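Local coordinates for putative endonuclease/exonuclease/phosphatase family protein (Bacteroides vulgatus ATCC 8482, PDB 3G6S) that probably acts as a nuclease of the DNase I-like endonuclease/exonuclease/phosphatase family, hydrolysing phosphodiester bonds in nucleic acids, at residues 7-12 against 42-47; 61-66 against 83-88; 65-70 against 93-98; 168-173 against 224-229. All coordinates share one frame; numbering follows the deposited sequence.

Interaction 1 (7-12 against 42-47)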
loop_
_atom_site.group_PDB
_atom_site.type_symbol
_atom_site.label_atom_id
_atom_site.label_comp_id
_atom_site.label_asym_id
_atom_site.label_seq_id
_atom_site.Cartn_x
_atom_site.Cartn_y
_atom_site.Cartn_z
ATOM N N ALA A 7 -6.547 1.419 3.311
ATOM C CA ALA A 7 -6.543 1.488 1.852
ATOM C C ALA A 7 -5.147 1.459 1.241
ATOM O O ALA A 7 -4.214 2.069 1.760
ATOM C CB ALA A 7 -7.283 2.739 1.386
ATOM N N THR A 8 -5.012 0.729 0.138
ATOM C CA THR A 8 -3.752 0.655 -0.591
ATOM C C THR A 8 -4.039 1.266 -1.957
ATOM O O THR A 8 -5.051 0.940 -2.585
ATOM C CB THR A 8 -3.250 -0.802 -0.768
ATOM O OG1 THR A 8 -2.023 -0.794 -1.511
ATOM C CG2 THR A 8 -4.280 -1.654 -1.514
ATOM N N PHE A 9 -3.156 2.145 -2.423
ATOM C CA PHE A 9 -3.387 2.802 -3.696
ATOM C C PHE A 9 -2.132 3.281 -4.428
ATOM O O PHE A 9 -1.315 4.027 -3.883
ATOM C CB PHE A 9 -4.336 3.977 -3.453
ATOM C CG PHE A 9 -4.730 4.708 -4.693
ATOM C CD1 PHE A 9 -5.041 4.011 -5.854
ATOM C CD2 PHE A 9 -4.826 6.095 -4.691
ATOM C CE1 PHE A 9 -5.443 4.684 -7.006
ATOM C CE2 PHE A 9 -5.228 6.786 -5.837
ATOM C CZ PHE A 9 -5.541 6.082 -6.999
ATOM N N ASN A 10 -1.982 2.830 -5.669
ATOM C CA ASN A 10 -0.856 3.222 -6.520
ATOM C C ASN A 10 -1.374 4.460 -7.254
ATOM O O ASN A 10 -2.354 4.384 -7.991
ATOM C CB ASN A 10 -0.538 2.108 -7.534
ATOM C CG ASN A 10 0.719 2.402 -8.363
ATOM O OD1 ASN A 10 0.992 3.549 -8.731
ATOM N ND2 ASN A 10 1.469 1.356 -8.683
ATOM N N ILE A 11 -0.721 5.598 -7.064
ATOM C CA ILE A 11 -1.188 6.816 -7.697
ATOM C C ILE A 11 -0.573 7.143 -9.054
ATOM O O ILE A 11 -0.939 8.144 -9.663
ATOM C CB ILE A 11 -0.978 8.014 -6.766
ATOM C CG1 ILE A 11 0.506 8.233 -6.515
ATOM C CG2 ILE A 11 -1.674 7.759 -5.436
ATOM C CD1 ILE A 11 0.790 9.485 -5.742
ATOM N N ARG A 12 0.342 6.303 -9.533
ATOM C CA ARG A 12 1.015 6.536 -10.818
ATOM C C ARG A 12 1.925 7.757 -10.698
ATOM O O ARG A 12 1.445 8.887 -10.625
ATOM C CB ARG A 12 -0.012 6.774 -11.926
ATOM C CG ARG A 12 0.599 7.230 -13.233
ATOM C CD ARG A 12 1.455 6.160 -13.868
ATOM N NE ARG A 12 2.191 6.707 -15.001
ATOM C CZ ARG A 12 3.010 6.010 -15.783
ATOM N NH1 ARG A 12 3.208 4.718 -15.565
ATOM N NH2 ARG A 12 3.640 6.611 -16.783
ATOM N N VAL A 42 -3.640 5.038 4.753
ATOM C CA VAL A 42 -3.453 4.746 3.342
ATOM C C VAL A 42 -1.996 4.467 3.002
ATOM O O VAL A 42 -1.116 5.246 3.351
ATOM C CB VAL A 42 -3.901 5.938 2.464
ATOM C CG1 VAL A 42 -3.901 5.527 0.999
ATOM C CG2 VAL A 42 -5.260 6.429 2.890
ATOM N N GLY A 43 -1.747 3.351 2.329
ATOM C CA GLY A 43 -0.399 3.035 1.904
ATOM C C GLY A 43 -0.433 3.262 0.407
ATOM O O GLY A 43 -1.201 2.603 -0.291
HETATM N N MSE A 44 0.364 4.197 -0.099
HETATM C CA MSE A 44 0.363 4.490 -1.531
HETATM C C MSE A 44 1.682 4.126 -2.192
HETATM O O MSE A 44 2.728 4.168 -1.556
HETATM C CB MSE A 44 0.083 5.977 -1.748
HETATM C CG MSE A 44 -1.219 6.445 -1.133
HETATM SE SE MSE A 44 -1.447 8.385 -1.165
HETATM C CE MSE A 44 -2.857 8.518 -2.455
ATOM N N GLN A 45 1.637 3.763 -3.468
ATOM C CA GLN A 45 2.865 3.423 -4.177
ATOM C C GLN A 45 3.119 4.403 -5.329
ATOM O O GLN A 45 2.224 5.162 -5.713
ATOM C CB GLN A 45 2.798 1.988 -4.711
ATOM C CG GLN A 45 2.483 0.916 -3.663
ATOM C CD GLN A 45 1.011 0.908 -3.257
ATOM O OE1 GLN A 45 0.134 1.101 -4.095
ATOM N NE2 GLN A 45 0.738 0.657 -1.976
ATOM N N GLU A 46 4.338 4.379 -5.870
ATOM C CA GLU A 46 4.747 5.258 -6.975
ATOM C C GLU A 46 4.519 6.740 -6.672
ATOM O O GLU A 46 3.911 7.457 -7.459
ATOM C CB GLU A 46 4.002 4.890 -8.271
ATOM C CG GLU A 46 4.233 3.470 -8.781
ATOM C CD GLU A 46 3.748 3.255 -10.215
ATOM O OE1 GLU A 46 3.527 2.082 -10.607
ATOM O OE2 GLU A 46 3.598 4.254 -10.961
ATOM N N VAL A 47 5.006 7.205 -5.533
ATOM C CA VAL A 47 4.808 8.599 -5.174
ATOM C C VAL A 47 6.126 9.382 -5.207
ATOM O O VAL A 47 7.036 9.127 -4.415
ATOM C CB VAL A 47 4.156 8.701 -3.768
ATOM C CG1 VAL A 47 3.728 10.124 -3.484
ATOM C CG2 VAL A 47 2.952 7.748 -3.682
HETATM O O HOH W 1 -2.088 -0.467 -4.198
#
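A7 to N10 run alongside V42 to Q45 as parallel strands, the two arms of a beta-alpha-beta crossover through helix 27-36 in the DNase I-like fold. G43 N donates to A7 O, F9 N to G43 O, Q45 N to F9 O and, where the strands give out, I11 N to Q45 O. E46 crosses the amide of N10 obliquely. Its CB lies 3.3 Å from N10 OD1, CG follows past the same oxygen, CD comes to 3.1 Å of it, OE1 accepts from N10 ND2 at 2.9 Å, and OE2 reaches R12 CA. OE1 lies close to the plane of the N10 amide, while ND2 comes to it from well above the carboxylate plane; the two groups stand 76° apart. Keeping CG anti to the backbone N (chi1 -174°) lets N10 use OD1 as the Asx-turn acceptor for R12 N, while ND2 has a second acceptor in D172. With an alanine at N10, R12 N would probably lose its Asx acceptor, and E46 OE1 and D172 OD2 the amide they share. On the side of the sheet that carries F9, CE of the selenomethionine M44 sits at the ring edge, 3.8 Å from F9 CD2, with V30 packing on both. On the other face Q45 NE2 donates to T8 OG1 at 3.2 Å, and one water accepts from T8 OG1 and donates to Q45 OE1, 2.7 Å from each.

Interaction 2 (61-66 against 83-88)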
loop_
_atom_site.group_PDB
_atom_site.type_symbol
_atom_site.label_atom_id
_atom_site.label_comp_id
_atom_site.label_asym_id
_atom_site.label_seq_id
_atom_site.Cartn_x
_atom_site.Cartn_y
_atom_site.Cartn_z
ATOM N N GLU A 61 -5.449 17.121 7.262
ATOM C CA GLU A 61 -5.800 16.352 8.455
ATOM C C GLU A 61 -5.018 15.058 8.596
ATOM O O GLU A 61 -5.241 14.279 9.531
ATOM C CB GLU A 61 -7.283 16.031 8.457
ATOM C CG GLU A 61 -8.103 16.985 9.287
ATOM C CD GLU A 61 -9.570 16.627 9.260
ATOM O OE1 GLU A 61 -10.199 16.760 8.184
ATOM O OE2 GLU A 61 -10.095 16.199 10.312
ATOM N N TYR A 62 -4.089 14.844 7.676
ATOM C CA TYR A 62 -3.272 13.646 7.671
ATOM C C TYR A 62 -1.797 13.960 7.830
ATOM O O TYR A 62 -1.399 15.106 8.029
ATOM C CB TYR A 62 -3.459 12.893 6.356
ATOM C CG TYR A 62 -4.824 12.291 6.151
ATOM C CD1 TYR A 62 -5.936 13.099 5.927
ATOM C CD2 TYR A 62 -4.996 10.902 6.159
ATOM C CE1 TYR A 62 -7.193 12.547 5.716
ATOM C CE2 TYR A 62 -6.246 10.327 5.944
ATOM C CZ TYR A 62 -7.343 11.156 5.722
ATOM O OH TYR A 62 -8.581 10.600 5.492
ATOM N N ASP A 63 -0.986 12.918 7.723
ATOM C CA ASP A 63 0.451 13.059 7.828
ATOM C C ASP A 63 1.090 11.920 7.050
ATOM O O ASP A 63 0.545 10.820 7.000
ATOM C CB ASP A 63 0.871 13.015 9.292
ATOM C CG ASP A 63 1.916 14.051 9.620
ATOM O OD1 ASP A 63 3.047 13.938 9.086
ATOM O OD2 ASP A 63 1.597 14.980 10.399
ATOM N N GLY A 64 2.242 12.183 6.439
ATOM C CA GLY A 64 2.902 11.154 5.659
ATOM C C GLY A 64 4.143 10.569 6.303
ATOM O O GLY A 64 4.765 11.197 7.155
ATOM N N ILE A 65 4.501 9.359 5.887
ATOM C CA ILE A 65 5.675 8.685 6.416
ATOM C C ILE A 65 6.435 7.989 5.295
ATOM O O ILE A 65 5.845 7.254 4.511
ATOM C CB ILE A 65 5.284 7.623 7.461
ATOM C CG1 ILE A 65 4.551 8.279 8.631
ATOM C CG2 ILE A 65 6.528 6.900 7.951
ATOM C CD1 ILE A 65 4.087 7.294 9.702
ATOM N N GLY A 66 7.741 8.217 5.214
ATOM C CA GLY A 66 8.515 7.555 4.178
ATOM C C GLY A 66 9.586 8.399 3.524
ATOM O O GLY A 66 9.664 9.606 3.742
ATOM N N TYR A 83 -1.931 8.922 7.457
ATOM C CA TYR A 83 -2.874 8.605 8.517
ATOM C C TYR A 83 -3.474 9.862 9.144
ATOM O O TYR A 83 -2.928 10.967 9.007
ATOM C CB TYR A 83 -2.164 7.809 9.601
ATOM C CG TYR A 83 -1.007 8.551 10.221
ATOM C CD1 TYR A 83 0.248 8.591 9.597
ATOM C CD2 TYR A 83 -1.167 9.233 11.434
ATOM C CE1 TYR A 83 1.309 9.295 10.177
ATOM C CE2 TYR A 83 -0.112 9.934 12.009
ATOM C CZ TYR A 83 1.118 9.960 11.382
ATOM O OH TYR A 83 2.160 10.645 11.978
ATOM N N ARG A 84 -4.598 9.684 9.836
ATOM C CA ARG A 84 -5.275 10.784 10.523
ATOM C C ARG A 84 -4.446 11.220 11.739
ATOM O O ARG A 84 -4.295 10.460 12.692
ATOM C CB ARG A 84 -6.660 10.329 10.988
ATOM C CG ARG A 84 -7.623 10.041 9.863
ATOM C CD ARG A 84 -8.008 11.318 9.153
ATOM N NE ARG A 84 -8.650 12.254 10.063
ATOM C CZ ARG A 84 -9.810 12.023 10.663
ATOM N NH1 ARG A 84 -10.456 10.884 10.441
ATOM N NH2 ARG A 84 -10.315 12.925 11.497
ATOM N N LYS A 85 -3.918 12.443 11.703
ATOM C CA LYS A 85 -3.096 12.981 12.794
ATOM C C LYS A 85 -3.781 12.878 14.152
ATOM O O LYS A 85 -3.157 12.510 15.146
ATOM C CB LYS A 85 -2.772 14.455 12.537
ATOM C CG LYS A 85 -2.355 14.759 11.114
ATOM C CD LYS A 85 -2.270 16.257 10.834
ATOM C CE LYS A 85 -1.008 16.874 11.410
ATOM N NZ LYS A 85 -0.804 18.268 10.923
ATOM N N ASP A 86 -5.071 13.207 14.175
ATOM C CA ASP A 86 -5.868 13.199 15.392
ATOM C C ASP A 86 -6.342 11.822 15.849
ATOM O O ASP A 86 -6.706 11.647 17.010
ATOM C CB ASP A 86 -7.074 14.138 15.228
ATOM C CG ASP A 86 -7.940 13.784 14.024
ATOM O OD1 ASP A 86 -7.449 13.873 12.867
ATOM O OD2 ASP A 86 -9.123 13.418 14.229
ATOM N N LYS A 87 -6.341 10.841 14.954
ATOM C CA LYS A 87 -6.783 9.503 15.329
ATOM C C LYS A 87 -5.676 8.566 15.783
ATOM O O LYS A 87 -5.851 7.823 16.746
ATOM C CB LYS A 87 -7.521 8.833 14.173
ATOM C CG LYS A 87 -8.996 9.135 14.077
ATOM C CD LYS A 87 -9.666 7.956 13.395
ATOM C CE LYS A 87 -11.137 8.173 13.153
ATOM N NZ LYS A 87 -11.727 6.936 12.573
ATOM N N TYR A 88 -4.541 8.599 15.094
ATOM C CA TYR A 88 -3.435 7.707 15.425
ATOM C C TYR A 88 -2.112 8.397 15.717
ATOM O O TYR A 88 -1.783 9.428 15.125
ATOM C CB TYR A 88 -3.224 6.723 14.278
ATOM C CG TYR A 88 -4.514 6.161 13.750
ATOM C CD1 TYR A 88 -5.168 5.121 14.411
ATOM C CD2 TYR A 88 -5.121 6.717 12.626
ATOM C CE1 TYR A 88 -6.397 4.654 13.966
ATOM C CE2 TYR A 88 -6.351 6.260 12.174
ATOM C CZ TYR A 88 -6.986 5.234 12.845
ATOM O OH TYR A 88 -8.219 4.797 12.412
#
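Bends at chi2 and chi3 (-69° and -60°) fold R84 back on itself, so that its CD lies over one face of the Y62 ring, a CH-pi contact 3.8 Å from the centroid. The ring is held at its far end by Y62 OH bonding to L39 O. Shortened to an alanine, Y62 would lose both the face under R84 CD and the hydroxyl on L39, which would probably leave the aliphatic part of R84 without that support and L39 O without that partner. The folded chain sends the guanidinium out beside E61, where R84 NH2 makes a long salt bridge to E61 OE2 at 3.5 Å and a closer one to D86 OD2 at 3.0 Å; the carboxylate of E61 stands steeply, 71°, to the guanidinium plane. Y83 goes the other way: its CG sits between backbone N and carbonyl carbon, which lays the ring alongside D63, with D63 CB over the ring face. I65 CD1 approaches the same ring at Y83 CE1, 3.5 Å away, and F123 meets it edge-to-face. K85 runs past Y62 O, its CD 3.2 Å away, and its CE carries on to D63 OD2. Between the backbones, K85 N donates to E61 O at 3.1 Å and Y83 N to D63 O, while D63 N to Y83 O is weak. Strand 62-65 is the outermost of the seven-stranded sheet, paired antiparallel with 81-84 by a few backbone bonds, with side chains packed around them, mostly near the surface.

Interaction 3 (65-70 against 93-98)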
loop_
_atom_site.group_PDB
_atom_site.type_symbol
_atom_site.label_atom_id
_atom_site.label_comp_id
_atom_site.label_asym_id
_atom_site.label_seq_id
_atom_site.Cartn_x
_atom_site.Cartn_y
_atom_site.Cartn_z
ATOM N N ILE A 65 4.501 9.359 5.887
ATOM C CA ILE A 65 5.675 8.685 6.416
ATOM C C ILE A 65 6.435 7.989 5.295
ATOM O O ILE A 65 5.845 7.254 4.511
ATOM C CB ILE A 65 5.284 7.623 7.461
ATOM C CG1 ILE A 65 4.551 8.279 8.631
ATOM C CG2 ILE A 65 6.528 6.900 7.951
ATOM C CD1 ILE A 65 4.087 7.294 9.702
ATOM N N GLY A 66 7.741 8.217 5.214
ATOM C CA GLY A 66 8.515 7.555 4.178
ATOM C C GLY A 66 9.586 8.399 3.524
ATOM O O GLY A 66 9.664 9.606 3.742
ATOM N N VAL A 67 10.418 7.759 2.711
ATOM C CA VAL A 67 11.488 8.464 2.021
ATOM C C VAL A 67 11.671 7.928 0.605
ATOM O O VAL A 67 11.061 6.924 0.230
ATOM C CB VAL A 67 12.821 8.329 2.793
ATOM C CG1 VAL A 67 12.680 8.936 4.185
ATOM C CG2 VAL A 67 13.213 6.866 2.892
ATOM N N GLY A 68 12.509 8.605 -0.177
ATOM C CA GLY A 68 12.761 8.174 -1.541
ATOM C C GLY A 68 13.516 6.862 -1.539
ATOM O O GLY A 68 14.377 6.647 -0.688
ATOM N N ARG A 69 13.208 5.983 -2.485
ATOM C CA ARG A 69 13.869 4.686 -2.544
ATOM C C ARG A 69 15.249 4.678 -3.207
ATOM O O ARG A 69 15.879 3.628 -3.299
ATOM C CB ARG A 69 12.966 3.675 -3.256
ATOM C CG ARG A 69 12.639 4.040 -4.695
ATOM C CD ARG A 69 11.680 3.039 -5.285
ATOM N NE ARG A 69 11.397 3.298 -6.691
ATOM C CZ ARG A 69 10.615 2.533 -7.441
ATOM N NH1 ARG A 69 10.418 2.842 -8.710
ATOM N NH2 ARG A 69 10.030 1.460 -6.925
ATOM N N ASP A 70 15.725 5.832 -3.664
ATOM C CA ASP A 70 17.029 5.884 -4.317
ATOM C C ASP A 70 18.170 6.271 -3.374
ATOM O O ASP A 70 19.249 5.683 -3.428
ATOM C CB ASP A 70 16.992 6.849 -5.508
ATOM C CG ASP A 70 16.171 6.311 -6.675
ATOM O OD1 ASP A 70 16.331 5.123 -7.040
ATOM O OD2 ASP A 70 15.368 7.077 -7.244
ATOM N N SER A 93 8.619 4.296 13.285
ATOM C CA SER A 93 8.432 4.066 11.866
ATOM C C SER A 93 9.767 4.085 11.155
ATOM O O SER A 93 10.738 4.650 11.650
ATOM C CB SER A 93 7.538 5.153 11.281
ATOM O OG SER A 93 8.071 6.430 11.556
ATOM N N ASN A 94 9.813 3.473 9.983
ATOM C CA ASN A 94 11.046 3.450 9.228
ATOM C C ASN A 94 10.814 2.834 7.857
ATOM O O ASN A 94 9.689 2.476 7.506
ATOM C CB ASN A 94 12.102 2.660 9.997
ATOM C CG ASN A 94 13.480 2.849 9.431
ATOM O OD1 ASN A 94 13.980 3.970 9.372
ATOM N ND2 ASN A 94 14.103 1.758 8.996
ATOM N N THR A 95 11.878 2.724 7.076
ATOM C CA THR A 95 11.780 2.134 5.754
ATOM C C THR A 95 13.059 1.351 5.466
ATOM O O THR A 95 14.149 1.831 5.748
ATOM C CB THR A 95 11.512 3.237 4.677
ATOM O OG1 THR A 95 11.658 2.686 3.361
ATOM C CG2 THR A 95 12.457 4.401 4.852
ATOM N N PHE A 96 12.919 0.130 4.951
ATOM C CA PHE A 96 14.072 -0.702 4.630
ATOM C C PHE A 96 14.031 -1.123 3.169
ATOM O O PHE A 96 12.981 -1.060 2.527
ATOM C CB PHE A 96 14.121 -1.940 5.534
ATOM C CG PHE A 96 12.889 -2.793 5.474
ATOM C CD1 PHE A 96 12.752 -3.788 4.504
ATOM C CD2 PHE A 96 11.849 -2.585 6.376
ATOM C CE1 PHE A 96 11.594 -4.560 4.430
ATOM C CE2 PHE A 96 10.690 -3.347 6.312
ATOM C CZ PHE A 96 10.561 -4.338 5.336
ATOM N N TRP A 97 15.174 -1.556 2.646
ATOM C CA TRP A 97 15.274 -1.967 1.249
ATOM C C TRP A 97 15.068 -3.457 1.024
ATOM O O TRP A 97 15.682 -4.291 1.691
ATOM C CB TRP A 97 16.626 -1.511 0.679
ATOM C CG TRP A 97 16.590 -0.083 0.278
ATOM C CD1 TRP A 97 16.448 0.412 -0.992
ATOM C CD2 TRP A 97 16.535 1.046 1.156
ATOM N NE1 TRP A 97 16.295 1.782 -0.953
ATOM C CE2 TRP A 97 16.348 2.195 0.353
ATOM C CE3 TRP A 97 16.619 1.197 2.549
ATOM C CZ2 TRP A 97 16.239 3.477 0.891
ATOM C CZ3 TRP A 97 16.510 2.475 3.092
ATOM C CH2 TRP A 97 16.324 3.602 2.259
ATOM N N LEU A 98 14.181 -3.781 0.086
ATOM C CA LEU A 98 13.890 -5.171 -0.240
ATOM C C LEU A 98 15.094 -5.749 -0.980
ATOM O O LEU A 98 15.149 -5.759 -2.213
ATOM C CB LEU A 98 12.620 -5.268 -1.107
ATOM C CG LEU A 98 11.328 -4.660 -0.519
ATOM C CD1 LEU A 98 10.132 -5.000 -1.414
ATOM C CD2 LEU A 98 11.086 -5.205 0.887
#
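W97 NE1 donates to R69 O at 3.0 Å with a straight N-H...O angle of 178°, the one hydrogen bond between 65-70 and 93-98. The oxygen lies in the plane of the indole, whereas the donor arrives 40° above the carbonyl plane of R69, so the bond follows the tryptophan's geometry rather than a lone pair of the carbonyl. G68 O also sits at the indole edge, 4.0 Å from W97 CZ2. I117, from strand 117-125, and the loop residue V115 pack against the indole. The side chain of R69 leads elsewhere, to a salt bridge with E77. Further back along the strand, V67 CG2 faces T95 CG2 methyl to methyl, at a modelled separation too short to be trusted in detail. T95 turns OG1 anti to the backbone N (chi1 170°), sending the hydroxyl to A118 O and keeping the methyl for V67. At the start of both segments I65 CG2 rests on S93 CB at 3.9 Å. The backbones run in nearly the same direction, 7.7 Å apart between the CA atoms of I65 and S93 and 7.8 Å between those of R69 and W97, so the loop packs beside strand 88-97 without joining its sheet. The chemistry is that of side-chain packing: a few methyl and methylene contacts span the interval, and the single directional bond gives the buried indole N-H its partner and helps place the R69 carbonyl.

Interaction 4 (168-173 against 224-229)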
loop_
_atom_site.group_PDB
_atom_site.type_symbol
_atom_site.label_atom_id
_atom_site.label_comp_id
_atom_site.label_asym_id
_atom_site.label_seq_id
_atom_site.Cartn_x
_atom_site.Cartn_y
_atom_site.Cartn_z
ATOM N N VAL A 168 -0.941 -4.924 9.288
ATOM C CA VAL A 168 -1.572 -4.910 7.987
ATOM C C VAL A 168 -0.550 -4.489 6.950
ATOM O O VAL A 168 0.146 -3.479 7.104
ATOM C CB VAL A 168 -2.764 -3.946 7.958
ATOM C CG1 VAL A 168 -3.447 -4.010 6.606
ATOM C CG2 VAL A 168 -3.733 -4.309 9.078
ATOM N N VAL A 169 -0.454 -5.297 5.905
ATOM C CA VAL A 169 0.463 -5.049 4.817
ATOM C C VAL A 169 -0.319 -4.692 3.570
ATOM O O VAL A 169 -1.245 -5.402 3.178
ATOM C CB VAL A 169 1.305 -6.293 4.496
ATOM C CG1 VAL A 169 2.171 -6.025 3.264
ATOM C CG2 VAL A 169 2.150 -6.669 5.708
ATOM N N THR A 170 0.065 -3.586 2.956
ATOM C CA THR A 170 -0.562 -3.125 1.734
ATOM C C THR A 170 0.518 -2.867 0.704
ATOM O O THR A 170 1.706 -2.766 1.036
ATOM C CB THR A 170 -1.338 -1.798 1.945
ATOM O OG1 THR A 170 -0.451 -0.791 2.454
ATOM C CG2 THR A 170 -2.490 -2.000 2.895
ATOM N N GLY A 171 0.096 -2.753 -0.550
ATOM C CA GLY A 171 1.042 -2.462 -1.603
ATOM C C GLY A 171 0.705 -3.031 -2.955
ATOM O O GLY A 171 -0.308 -3.708 -3.138
ATOM N N ASP A 172 1.573 -2.726 -3.910
ATOM C CA ASP A 172 1.439 -3.206 -5.266
ATOM C C ASP A 172 2.455 -4.326 -5.371
ATOM O O ASP A 172 3.655 -4.109 -5.198
ATOM C CB ASP A 172 1.798 -2.110 -6.258
ATOM C CG ASP A 172 1.464 -2.490 -7.678
ATOM O OD1 ASP A 172 1.729 -3.653 -8.066
ATOM O OD2 ASP A 172 0.941 -1.620 -8.406
ATOM N N PHE A 173 1.981 -5.522 -5.663
ATOM C CA PHE A 173 2.881 -6.643 -5.770
ATOM C C PHE A 173 3.231 -7.051 -7.199
ATOM O O PHE A 173 4.056 -7.944 -7.407
ATOM C CB PHE A 173 2.294 -7.821 -5.000
ATOM C CG PHE A 173 2.042 -7.517 -3.557
ATOM C CD1 PHE A 173 0.966 -6.708 -3.180
ATOM C CD2 PHE A 173 2.920 -7.984 -2.574
ATOM C CE1 PHE A 173 0.765 -6.363 -1.844
ATOM C CE2 PHE A 173 2.734 -7.647 -1.231
ATOM C CZ PHE A 173 1.650 -6.828 -0.861
ATOM N N ASP A 224 -2.919 -5.542 -6.708
ATOM C CA ASP A 224 -2.770 -4.795 -5.464
ATOM C C ASP A 224 -3.488 -5.551 -4.362
ATOM O O ASP A 224 -4.603 -6.010 -4.556
ATOM C CB ASP A 224 -3.330 -3.379 -5.638
ATOM C CG ASP A 224 -2.546 -2.571 -6.685
ATOM O OD1 ASP A 224 -3.004 -2.471 -7.846
ATOM O OD2 ASP A 224 -1.454 -2.055 -6.350
ATOM N N PHE A 225 -2.856 -5.691 -3.204
ATOM C CA PHE A 225 -3.485 -6.442 -2.121
ATOM C C PHE A 225 -3.368 -5.828 -0.738
ATOM O O PHE A 225 -2.509 -4.983 -0.469
ATOM C CB PHE A 225 -2.892 -7.856 -2.034
ATOM C CG PHE A 225 -2.941 -8.625 -3.317
ATOM C CD1 PHE A 225 -3.933 -9.581 -3.536
ATOM C CD2 PHE A 225 -1.981 -8.401 -4.308
ATOM C CE1 PHE A 225 -3.974 -10.310 -4.727
ATOM C CE2 PHE A 225 -2.004 -9.117 -5.503
ATOM C CZ PHE A 225 -3.001 -10.077 -5.718
ATOM N N ILE A 226 -4.257 -6.286 0.135
ATOM C CA ILE A 226 -4.263 -5.893 1.527
ATOM C C ILE A 226 -4.186 -7.199 2.323
ATOM O O ILE A 226 -5.097 -8.034 2.262
ATOM C CB ILE A 226 -5.549 -5.139 1.921
ATOM C CG1 ILE A 226 -5.622 -3.819 1.159
ATOM C CG2 ILE A 226 -5.557 -4.873 3.432
ATOM C CD1 ILE A 226 -6.842 -2.958 1.501
ATOM N N PHE A 227 -3.092 -7.393 3.048
ATOM C CA PHE A 227 -2.930 -8.610 3.840
ATOM C C PHE A 227 -3.023 -8.284 5.319
ATOM O O PHE A 227 -2.508 -7.261 5.769
ATOM C CB PHE A 227 -1.577 -9.258 3.538
ATOM C CG PHE A 227 -1.468 -9.807 2.147
ATOM C CD1 PHE A 227 -2.160 -10.963 1.788
ATOM C CD2 PHE A 227 -0.687 -9.159 1.190
ATOM C CE1 PHE A 227 -2.078 -11.464 0.499
ATOM C CE2 PHE A 227 -0.595 -9.647 -0.102
ATOM C CZ PHE A 227 -1.295 -10.809 -0.453
ATOM N N VAL A 228 -3.681 -9.153 6.077
ATOM C CA VAL A 228 -3.833 -8.928 7.512
ATOM C C VAL A 228 -3.583 -10.167 8.360
ATOM O O VAL A 228 -3.829 -11.286 7.921
ATOM C CB VAL A 228 -5.249 -8.420 7.862
ATOM C CG1 VAL A 228 -5.564 -7.150 7.075
ATOM C CG2 VAL A 228 -6.273 -9.510 7.582
ATOM N N THR A 229 -3.104 -9.961 9.582
ATOM C CA THR A 229 -2.851 -11.073 10.486
ATOM C C THR A 229 -4.190 -11.707 10.887
ATOM O O THR A 229 -5.217 -11.027 10.918
ATOM C CB THR A 229 -2.036 -10.601 11.697
ATOM O OG1 THR A 229 -2.528 -9.336 12.157
ATOM C CG2 THR A 229 -0.569 -10.447 11.297
#
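V169 and F227 face each other as a hydrogen-bonded antiparallel pair inside the six-stranded sheet of the DNase I-like sandwich, F227 N giving to V169 O at 2.7 Å and V169 N to F227 O at 2.8 Å. Toward the next pair the bonding slackens: F225 N still reaches G171 O at 3.2 Å, but G171 N to F225 O is weak. G171 has backbone angles at which a CB would press on the carbonyl of T170. On the face of V169 and F227 the ring of F173 completes an aromatic cluster. Its CG lies anti to the carbonyl carbon (chi1 -58°), which swings the ring back along the strand; the edge of F227 then points to its face, an offset T-shaped pair with planes at 88° and F227 CE2 3.7 Å from F173 CZ. F225 meets the same ring obliquely, its CD2 3.6 Å from F173 CD1. Farther out, F139 adjoins F173 and Y182 adjoins F225, while helix 144-161 lies against V169. The opposite face, with V168 CG1 on V228 CG1 at 3.8 Å and T170 beside I226, looks to strands 2-10 and 254-260 of the other sheet. T170 OG1 bonds to N136. At D172, the end of its strand, and D224 across from it, the position is consistent with the active-site end of such enzymes. D172 OD1 takes the N-H of N174 and D224 OD1 pairs with T208 OG1. The carboxylate planes stand 75° apart, and D172 OD2 lies 3.2 Å from D224 OD2, two acceptors with no hydrogen bond between them.

Overall arrangement
Interactions 1 and 4 belong to the two sheets of the sandwich and meet face to face, centres 11 Å apart: N10 ND2 is 3.0 Å from D172 OD2, a probable hydrogen bond, and Q45 NE2 packs 3.2 Å from G171 CA. N10, E46, D172 and D224 thus gather at one end of both sheets, with H138 and H251 close by, probably the nuclease active site as in DNase I relatives. Interaction 2 lies at the edge of the same sheet as interaction 1, centres 15 Å apart, its centre about 19 Å from that of interaction 4. Interaction 3 shares I65 and G66 with interaction 2, centres about 17 Å apart, and packs that loop beside edge strand 88-97 of interaction 4's sheet.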